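Side-chain contacts in sp1 protein (Swine acute diarrhea syndrome coronavirus, PDB 6LPA), which probably suppresses host gene expression and helps the virus evade innate immunity: residues Gly20-Thr23 with Met24-Val28; Gly79-Pro82 with Arg83-Gly87. All blocks are in the same frame, centred on the assembly; numbering follows the deposited sequence.

Contact 1 (Gly20-Thr23 with Met24-Val28); sequences GYPT and MSDAV
The ring of Y21 and the carboxylate of D26 stand almost perpendicular, their planes 79° apart. The ring carbon Y21 CD1 lies 3.5 Å from D26 OD2, while on the CD2 side the ring meets the backbone of A27, with Y21 CD2 3.9 Å from A27 CA; both partners approach the ring obliquely. D26 OD2 also rests 3.6 Å from P22 CD, the proline carbon next to the ring nitrogen, so the oxygen touches C-H groups of both residues. Nearer the backbone, Y21 CB and A27 CB touch at 4.0 Å; the small alanine lets the tyrosine come close to the helix.

T23 is the N-cap of helix 24-28. Threonine suits this place because its hydroxyl oxygen can accept from D26 N, a first-turn N-H with no preceding helical carbonyl. With chi1 at 54°, OG1 is tucked between the backbone N and the carbonyl carbon and makes this weak bond at 3.4 Å. A27 N to T23 O, 2.9 Å, is the first i to i+4 bond. In D26, chi1 of -164° sets CG opposite the backbone nitrogen and brings OD2 back to Y21 and P22. M24 donates its backbone N-H to the carboxylate of E66 of the second subunit, and A27 packs on I75 of strand 71-77.

Contact 2 (Gly79-Pro82 with Arg83-Gly87); sequences GARP and RCLRG
A type II beta turn from P82 to L85 leads the chain out of the loop after strand 71-77 and into strand 85-91. Its closing bond, L85 N to P82 O, is weak: 3.4 Å long with an N-H...O angle of 147°. C84 occupies the third position with a positive phi of 67°, a place more often taken by glycine, whereas R83 at the second has the polyproline-like backbone of a type II turn.

Across the turn the side chains of P82 and L85 meet at a slant. L85 CD2 lies 4.1 Å from P82 CD, and L85 CB is equally near that carbon and closer, 3.4 Å, to P82 O. Proline suits this place as a rigid apolar surface, buried also against Y74, E66 and F61 of the second subunit. With CG anti to the backbone N (chi1 175°), the leucine carries its CD2 methyl back along the loop to 3.6 Å from A80 O. That same oxygen accepts from R81 NH1 at 2.8 Å; the oxygen lies in the guanidinium plane, but the nitrogen stands well above the carbonyl plane.

R83 points elsewhere, its NH1 forming a salt bridge with D60 of the second subunit. Loop and turn thus divide the work: P82 and L85 supply a buried apolar side, R81 before the turn gives A80 O and F78 O a charged donor, and R83 at the corner serves the subunit interface.

Overall arrangement
From the N terminus, the chain runs through strands 6-11 and 16-17 before contact 1, where the loop after strand 16-17 turns into helix 24-28 beside strand 71-77. Contact 2 comes much later, closing the connection from strand 71-77 to strand 85-91 of the mixed sheet. The two follow in series, neither nesting nor crossing; their centres are 18 Å apart and their nearest atoms about 10 Å, without touching. Strand 71-77 is common ground: the helix of contact 1 lies against it, and it leads into the loop of contact 2. Both contacts also reach the second subunit, where P22 of residues 20-23 packs against R83 of the other copy's turn.

Contact 1 (Gly20-Thr23 with Met24-Val28)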
ATOM      1  N   GLY A  20      -4.111   2.990 -13.302  1.00 49.09           N
ATOM      2  CA  GLY A  20      -3.329   3.299 -12.119  1.00 46.62           C
ATOM      3  C   GLY A  20      -1.898   3.671 -12.468  1.00 51.76           C
ATOM      4  O   GLY A  20      -1.603   3.975 -13.629  1.00 54.47           O
ATOM      5  N   TYR A  21      -1.001   3.638 -11.484  1.00 45.00           N
ATOM      6  CA  TYR A  21       0.355   4.144 -11.629  1.00 52.38           C
ATOM      7  C   TYR A  21       1.380   3.075 -11.248  1.00 53.97           C
ATOM      8  O   TYR A  21       1.127   2.262 -10.357  1.00 53.36           O
ATOM      9  CB  TYR A  21       0.549   5.406 -10.771  1.00 53.97           C
ATOM     10  CG  TYR A  21      -0.469   6.475 -11.126  1.00 55.68           C
ATOM     11  CD1 TYR A  21      -0.431   7.111 -12.359  1.00 55.09           C
ATOM     12  CD2 TYR A  21      -1.496   6.813 -10.252  1.00 50.67           C
ATOM     13  CE1 TYR A  21      -1.377   8.065 -12.704  1.00 54.31           C
ATOM     14  CE2 TYR A  21      -2.443   7.777 -10.589  1.00 50.19           C
ATOM     15  CZ  TYR A  21      -2.378   8.392 -11.815  1.00 54.87           C
ATOM     16  OH  TYR A  21      -3.309   9.353 -12.152  1.00 58.66           O
ATOM     17  N   PRO A  22       2.545   3.066 -11.914  1.00 59.23           N
ATOM     18  CA  PRO A  22       3.453   1.917 -11.768  1.00 55.27           C
ATOM     19  C   PRO A  22       4.348   1.954 -10.538  1.00 58.10           C
ATOM     20  O   PRO A  22       4.816   0.886 -10.113  1.00 61.63           O
ATOM     21  CB  PRO A  22       4.295   1.968 -13.055  1.00 57.70           C
ATOM     22  CG  PRO A  22       4.070   3.331 -13.650  1.00 59.93           C
ATOM     23  CD  PRO A  22       3.118   4.100 -12.788  1.00 59.41           C
ATOM     24  N   THR A  23       4.616   3.119  -9.953  1.00 56.46           N
ATOM     25  CA  THR A  23       5.456   3.197  -8.769  1.00 56.82           C
ATOM     26  C   THR A  23       4.816   4.107  -7.737  1.00 60.87           C
ATOM     27  O   THR A  23       4.023   4.992  -8.072  1.00 59.23           O
ATOM     28  CB  THR A  23       6.844   3.730  -9.090  1.00 61.32           C
ATOM     29  OG1 THR A  23       6.718   4.975  -9.783  1.00 63.13           O
ATOM     30  CG2 THR A  23       7.623   2.719  -9.932  1.00 62.85           C
ATOM     31  N   MET A  24       5.184   3.878  -6.473  1.00 58.37           N
ATOM     32  CA  MET A  24       4.689   4.709  -5.386  1.00 61.59           C
ATOM     33  C   MET A  24       4.973   6.178  -5.654  1.00 61.50           C
ATOM     34  O   MET A  24       4.092   7.029  -5.492  1.00 58.68           O
ATOM     35  CB  MET A  24       5.327   4.269  -4.068  1.00 58.39           C
ATOM     36  CG  MET A  24       4.874   5.072  -2.875  1.00 58.58           C
ATOM     37  SD  MET A  24       3.081   5.043  -2.781  1.00 66.49           S
ATOM     38  CE  MET A  24       2.812   5.860  -1.210  1.00 56.87           C
ATOM     39  N   SER A  25       6.193   6.488  -6.093  1.00 62.82           N
ATOM     40  CA  SER A  25       6.569   7.878  -6.332  1.00 62.34           C
ATOM     41  C   SER A  25       5.645   8.534  -7.354  1.00 59.26           C
ATOM     42  O   SER A  25       5.172   9.658  -7.150  1.00 62.12           O
ATOM     43  CB  SER A  25       8.023   7.949  -6.795  1.00 66.87           C
ATOM     44  OG  SER A  25       8.201   9.039  -7.682  1.00 70.52           O
ATOM     45  N   ASP A  26       5.377   7.841  -8.461  1.00 63.75           N
ATOM     46  CA  ASP A  26       4.488   8.390  -9.480  1.00 60.79           C
ATOM     47  C   ASP A  26       3.057   8.518  -8.963  1.00 62.23           C
ATOM     48  O   ASP A  26       2.364   9.501  -9.271  1.00 57.54           O
ATOM     49  CB  ASP A  26       4.544   7.518 -10.732  1.00 64.03           C
ATOM     50  CG  ASP A  26       3.963   8.208 -11.940  1.00 68.94           C
ATOM     51  OD1 ASP A  26       4.443   9.311 -12.287  1.00 74.34           O
ATOM     52  OD2 ASP A  26       3.023   7.650 -12.543  1.00 69.40           O
ATOM     53  N   ALA A  27       2.603   7.544  -8.164  1.00 56.93           N
ATOM     54  CA  ALA A  27       1.250   7.590  -7.611  1.00 56.47           C
ATOM     55  C   ALA A  27       1.070   8.783  -6.677  1.00 54.85           C
ATOM     56  O   ALA A  27       0.040   9.478  -6.717  1.00 53.02           O
ATOM     57  CB  ALA A  27       0.950   6.286  -6.870  1.00 49.37           C
ATOM     58  N   VAL A  28       2.052   9.020  -5.801  1.00 57.75           N
ATOM     59  CA  VAL A  28       1.966  10.136  -4.862  1.00 55.69           C
ATOM     60  C   VAL A  28       1.750  11.438  -5.620  1.00 57.57           C
ATOM     61  O   VAL A  28       0.892  12.248  -5.261  1.00 59.03           O
ATOM     62  CB  VAL A  28       3.224  10.200  -3.977  1.00 60.50           C
ATOM     63  CG1 VAL A  28       3.232  11.480  -3.148  1.00 57.55           C
ATOM     64  CG2 VAL A  28       3.280   8.994  -3.063  1.00 62.21           C
TER

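Contact 2 (Gly79-Pro82 with Arg83-Gly87)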
ATOM      1  N   GLY A  79      -4.343  -4.707  -6.353  1.00 47.77           N
ATOM      2  CA  GLY A  79      -4.438  -6.087  -5.913  1.00 47.97           C
ATOM      3  C   GLY A  79      -4.282  -6.317  -4.415  1.00 48.96           C
ATOM      4  O   GLY A  79      -4.606  -7.407  -3.937  1.00 51.67           O
ATOM      5  N   ALA A  80      -3.817  -5.327  -3.659  1.00 48.90           N
ATOM      6  CA  ALA A  80      -3.675  -5.535  -2.220  1.00 50.27           C
ATOM      7  C   ALA A  80      -5.031  -5.794  -1.562  1.00 51.35           C
ATOM      8  O   ALA A  80      -6.065  -5.253  -1.971  1.00 47.42           O
ATOM      9  CB  ALA A  80      -3.001  -4.333  -1.557  1.00 48.00           C
ATOM     10  N   ARG A  81      -5.014  -6.623  -0.519  1.00 51.69           N
ATOM     11  CA  ARG A  81      -6.228  -7.077   0.161  1.00 50.73           C
ATOM     12  C   ARG A  81      -6.071  -7.006   1.679  1.00 52.64           C
ATOM     13  O   ARG A  81      -5.954  -8.036   2.354  1.00 52.12           O
ATOM     14  CB  ARG A  81      -6.585  -8.502  -0.269  1.00 49.59           C
ATOM     15  CG  ARG A  81      -6.991  -8.647  -1.725  1.00 49.23           C
ATOM     16  CD  ARG A  81      -8.393  -8.104  -1.952  1.00 44.95           C
ATOM     17  NE  ARG A  81      -8.809  -8.238  -3.346  1.00 47.07           N
ATOM     18  CZ  ARG A  81      -8.417  -7.431  -4.324  1.00 47.95           C
ATOM     19  NH1 ARG A  81      -7.599  -6.413  -4.074  1.00 46.73           N
ATOM     20  NH2 ARG A  81      -8.848  -7.636  -5.556  1.00 49.99           N
ATOM     21  N   PRO A  82      -6.116  -5.809   2.262  1.00 54.18           N
ATOM     22  CA  PRO A  82      -6.232  -5.711   3.716  1.00 52.43           C
ATOM     23  C   PRO A  82      -7.661  -5.980   4.154  1.00 55.86           C
ATOM     24  O   PRO A  82      -8.621  -5.883   3.378  1.00 57.42           O
ATOM     25  CB  PRO A  82      -5.839  -4.264   4.009  1.00 54.23           C
ATOM     26  CG  PRO A  82      -6.336  -3.537   2.815  1.00 53.82           C
ATOM     27  CD  PRO A  82      -6.163  -4.479   1.631  1.00 52.41           C
ATOM     28  N   ARG A  83      -7.797  -6.330   5.427  1.00 52.97           N
ATOM     29  CA  ARG A  83      -9.126  -6.468   5.993  1.00 58.87           C
ATOM     30  C   ARG A  83      -9.830  -5.115   5.977  1.00 59.20           C
ATOM     31  O   ARG A  83      -9.193  -4.055   6.028  1.00 60.44           O
ATOM     32  CB  ARG A  83      -9.055  -7.014   7.420  1.00 63.86           C
ATOM     33  CG  ARG A  83      -8.189  -8.258   7.574  1.00 58.75           C
ATOM     34  CD  ARG A  83      -7.552  -8.298   8.970  1.00 62.98           C
ATOM     35  NE  ARG A  83      -6.722  -9.483   9.218  1.00 63.99           N
ATOM     36  CZ  ARG A  83      -5.400  -9.457   9.404  1.00 64.95           C
ATOM     37  NH1 ARG A  83      -4.733  -8.309   9.350  1.00 61.76           N
ATOM     38  NH2 ARG A  83      -4.740 -10.585   9.638  1.00 64.15           N
ATOM     39  N   CYS A  84     -11.152  -5.153   5.864  1.00 61.04           N
ATOM     40  CA  CYS A  84     -11.965  -3.937   5.875  1.00 59.22           C
ATOM     41  C   CYS A  84     -11.723  -3.070   4.649  1.00 57.24           C
ATOM     42  O   CYS A  84     -12.102  -1.893   4.645  1.00 54.78           O
ATOM     43  CB  CYS A  84     -11.718  -3.107   7.139  1.00 58.95           C
ATOM     44  SG  CYS A  84     -12.019  -4.036   8.656  1.00 76.67           S
ATOM     45  N   LEU A  85     -11.085  -3.608   3.607  1.00 48.94           N
ATOM     46  CA  LEU A  85     -11.007  -2.871   2.353  1.00 50.79           C
ATOM     47  C   LEU A  85     -12.420  -2.652   1.818  1.00 46.74           C
ATOM     48  O   LEU A  85     -13.163  -3.608   1.591  1.00 49.62           O
ATOM     49  CB  LEU A  85     -10.149  -3.631   1.337  1.00 48.62           C
ATOM     50  CG  LEU A  85     -10.085  -3.018  -0.066  1.00 48.83           C
ATOM     51  CD1 LEU A  85      -9.511  -1.591   0.003  1.00 45.75           C
ATOM     52  CD2 LEU A  85      -9.238  -3.881  -0.989  1.00 49.65           C
ATOM     53  N   ARG A  86     -12.797  -1.395   1.626  1.00 45.63           N
ATOM     54  CA  ARG A  86     -14.147  -1.077   1.166  1.00 49.12           C
ATOM     55  C   ARG A  86     -14.212  -0.689  -0.300  1.00 48.89           C
ATOM     56  O   ARG A  86     -15.295  -0.725  -0.892  1.00 48.17           O
ATOM     57  CB  ARG A  86     -14.739   0.068   2.001  1.00 47.90           C
ATOM     58  CG  ARG A  86     -14.774  -0.230   3.474  1.00 44.15           C
ATOM     59  CD  ARG A  86     -15.520  -1.551   3.711  1.00 46.37           C
ATOM     60  NE  ARG A  86     -15.470  -1.901   5.122  1.00 51.47           N
ATOM     61  CZ  ARG A  86     -15.859  -3.063   5.641  1.00 52.26           C
ATOM     62  NH1 ARG A  86     -16.359  -4.033   4.868  1.00 49.05           N
ATOM     63  NH2 ARG A  86     -15.749  -3.245   6.952  1.00 54.40           N
ATOM     64  N   GLY A  87     -13.095  -0.314  -0.897  1.00 47.13           N
ATOM     65  CA  GLY A  87     -13.120   0.074  -2.287  1.00 46.94           C
ATOM     66  C   GLY A  87     -11.930   0.954  -2.608  1.00 47.23           C
ATOM     67  O   GLY A  87     -11.030   1.129  -1.792  1.00 49.18           O
TER